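Local coordinates for peroxisomal catalase (Pichia angusta, PDB 2XQ1), which breaks down hydrogen peroxide to water and oxygen with a heme cofactor, probably protecting the cell from the peroxide made by peroxisomal oxidases, at residues O[290-294]-O[436-440]. Residues are numbered along the deposited sequence; the frame is centred on the assembly and turned at random.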
loop_
_atom_site.group_PDB
_atom_site.type_symbol
_atom_site.label_atom_id
_atom_site.label_comp_id
_atom_site.label_asym_id
_atom_site.label_seq_id
_atom_site.Cartn_x
_atom_site.Cartn_y
_atom_site.Cartn_z
ATOM N N ASP O 290 -32.176 14.437 -12.954
ATOM C CA ASP O 290 -31.286 15.497 -13.400
ATOM C C ASP O 290 -30.759 16.307 -12.202
ATOM O O ASP O 290 -31.493 17.068 -11.555
ATOM C CB ASP O 290 -32.009 16.386 -14.426
ATOM C CG ASP O 290 -31.088 17.409 -15.103
ATOM O OD1 ASP O 290 -29.951 17.632 -14.624
ATOM O OD2 ASP O 290 -31.522 18.000 -16.126
ATOM N N LEU O 291 -29.479 16.121 -11.899
ATOM C CA LEU O 291 -28.849 16.802 -10.775
ATOM C C LEU O 291 -28.744 18.321 -10.971
ATOM O O LEU O 291 -28.461 19.062 -10.016
ATOM C CB LEU O 291 -27.475 16.193 -10.511
ATOM C CG LEU O 291 -26.651 16.648 -9.299
ATOM C CD1 LEU O 291 -27.334 16.273 -7.985
ATOM C CD2 LEU O 291 -25.292 16.020 -9.362
ATOM N N THR O 292 -29.000 18.786 -12.193
ATOM C CA THR O 292 -28.929 20.223 -12.480
ATOM C C THR O 292 -30.254 20.964 -12.280
ATOM O O THR O 292 -30.367 22.133 -12.632
ATOM C CB THR O 292 -28.350 20.521 -13.901
ATOM O OG1 THR O 292 -29.215 19.971 -14.908
ATOM C CG2 THR O 292 -26.934 19.945 -14.057
ATOM N N LYS O 293 -31.239 20.285 -11.699
ATOM C CA LYS O 293 -32.563 20.833 -11.507
ATOM C C LYS O 293 -32.970 20.747 -10.049
ATOM O O LYS O 293 -32.468 19.888 -9.308
ATOM C CB LYS O 293 -33.563 20.042 -12.342
ATOM C CG LYS O 293 -33.247 19.955 -13.821
ATOM C CD LYS O 293 -33.602 21.243 -14.575
ATOM C CE LYS O 293 -33.313 21.120 -16.071
ATOM N NZ LYS O 293 -31.851 20.849 -16.383
ATOM N N VAL O 294 -33.882 21.641 -9.653
ATOM C CA VAL O 294 -34.574 21.605 -8.357
ATOM C C VAL O 294 -36.036 21.352 -8.591
ATOM O O VAL O 294 -36.511 21.503 -9.713
ATOM C CB VAL O 294 -34.473 22.935 -7.588
ATOM C CG1 VAL O 294 -33.033 23.312 -7.377
ATOM C CG2 VAL O 294 -35.205 24.052 -8.308
ATOM N N TYR O 436 -35.246 23.887 -22.159
ATOM C CA TYR O 436 -35.599 23.979 -20.740
ATOM C C TYR O 436 -34.380 24.093 -19.797
ATOM O O TYR O 436 -34.494 24.622 -18.680
ATOM C CB TYR O 436 -36.522 22.820 -20.306
ATOM C CG TYR O 436 -37.126 23.045 -18.937
ATOM C CD1 TYR O 436 -38.137 24.005 -18.753
ATOM C CD2 TYR O 436 -36.652 22.343 -17.817
ATOM C CE1 TYR O 436 -38.678 24.236 -17.496
ATOM C CE2 TYR O 436 -37.191 22.564 -16.555
ATOM C CZ TYR O 436 -38.198 23.509 -16.400
ATOM O OH TYR O 436 -38.717 23.731 -15.148
ATOM N N ASP O 437 -33.221 23.607 -20.245
ATOM C CA ASP O 437 -32.009 23.620 -19.439
ATOM C C ASP O 437 -31.616 25.022 -19.057
ATOM O O ASP O 437 -31.076 25.222 -18.001
ATOM C CB ASP O 437 -30.871 22.942 -20.177
ATOM C CG ASP O 437 -31.072 21.461 -20.303
ATOM O OD1 ASP O 437 -31.708 20.863 -19.415
ATOM O OD2 ASP O 437 -30.596 20.885 -21.296
ATOM N N TYR O 438 -31.911 25.998 -19.904
ATOM C CA TYR O 438 -31.625 27.397 -19.588
ATOM C C TYR O 438 -32.643 28.082 -18.674
ATOM O O TYR O 438 -32.362 29.143 -18.131
ATOM C CB TYR O 438 -31.500 28.222 -20.865
ATOM C CG TYR O 438 -30.401 27.798 -21.819
ATOM C CD1 TYR O 438 -29.161 27.332 -21.350
ATOM C CD2 TYR O 438 -30.588 27.908 -23.203
ATOM C CE1 TYR O 438 -28.149 26.958 -22.241
ATOM C CE2 TYR O 438 -29.590 27.541 -24.098
ATOM C CZ TYR O 438 -28.370 27.067 -23.614
ATOM O OH TYR O 438 -27.396 26.714 -24.523
ATOM N N PHE O 439 -33.816 27.478 -18.509
ATOM C CA PHE O 439 -34.963 28.131 -17.855
ATOM C C PHE O 439 -34.746 28.357 -16.360
ATOM O O PHE O 439 -35.078 29.410 -15.813
ATOM C CB PHE O 439 -36.246 27.311 -18.106
ATOM C CG PHE O 439 -37.486 27.853 -17.421
ATOM C CD1 PHE O 439 -38.320 28.784 -18.059
ATOM C CD2 PHE O 439 -37.839 27.404 -16.145
ATOM C CE1 PHE O 439 -39.470 29.271 -17.424
ATOM C CE2 PHE O 439 -38.991 27.887 -15.495
ATOM C CZ PHE O 439 -39.806 28.818 -16.135
ATOM N N GLN O 440 -34.191 27.351 -15.702
ATOM C CA GLN O 440 -34.011 27.428 -14.277
ATOM C C GLN O 440 -32.862 28.363 -13.882
ATOM O O GLN O 440 -32.984 29.060 -12.888
ATOM C CB GLN O 440 -33.861 26.040 -13.692
ATOM C CG GLN O 440 -34.848 25.771 -12.579
ATOM C CD GLN O 440 -35.041 24.281 -12.312
ATOM O OE1 GLN O 440 -35.938 23.659 -12.873
ATOM N NE2 GLN O 440 -34.195 23.711 -11.443
#
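Lys293 and Gln440 bring the two backbones closest, their CA atoms 7.3 Å apart, where a type I beta turn from Asp290 to Lys293 faces the chain leading into helix 439-447. The polar part of the contact is a salt-bridge network in which the Lys293 ammonium group joins Asp290 and Asp437. Bent at chi2 (-78°) and again at chi4, the lysine chain curls so that its end swings across to Asp437, where Lys293 NZ meets Asp437 OD1 at 3.0 Å on the anti side of the carboxylate. Lys293 NZ also bridges to Asp290 OD2 at 2.9 Å, approaching from above that carboxylate plane. One cation thus joins two acids whose nearest oxygens, Asp290 OD2 and Asp437 OD1, lie 4.4 Å apart, and probably offsets their mutual repulsion. Asp290 is steadied by its own turn: Asp290 OD1 accepts a hydrogen bond from the backbone N of Thr292 at 2.9 Å, closing an Asx turn. The aliphatic part of Lys293 is packed as well, with its CE 4.0 Å from CD2 of the Tyr436 ring and CD lying against the Gln440 amide. The end of that amide also lies beside the CG2 methyl and backbone N of Val294. Arg148 forms salt bridges with both acids, extending the network. A methionine in place of Lys293 would probably remove the cation between Asp290 OD2 and Asp437 OD1, leaving the two acids to rely more on Arg148. The contact thereby ties the loop between helix 278-281 and strand 303-312, whose Leu291 touches the heme, to the chain leading into helix 439-447 in the C-terminal helical region.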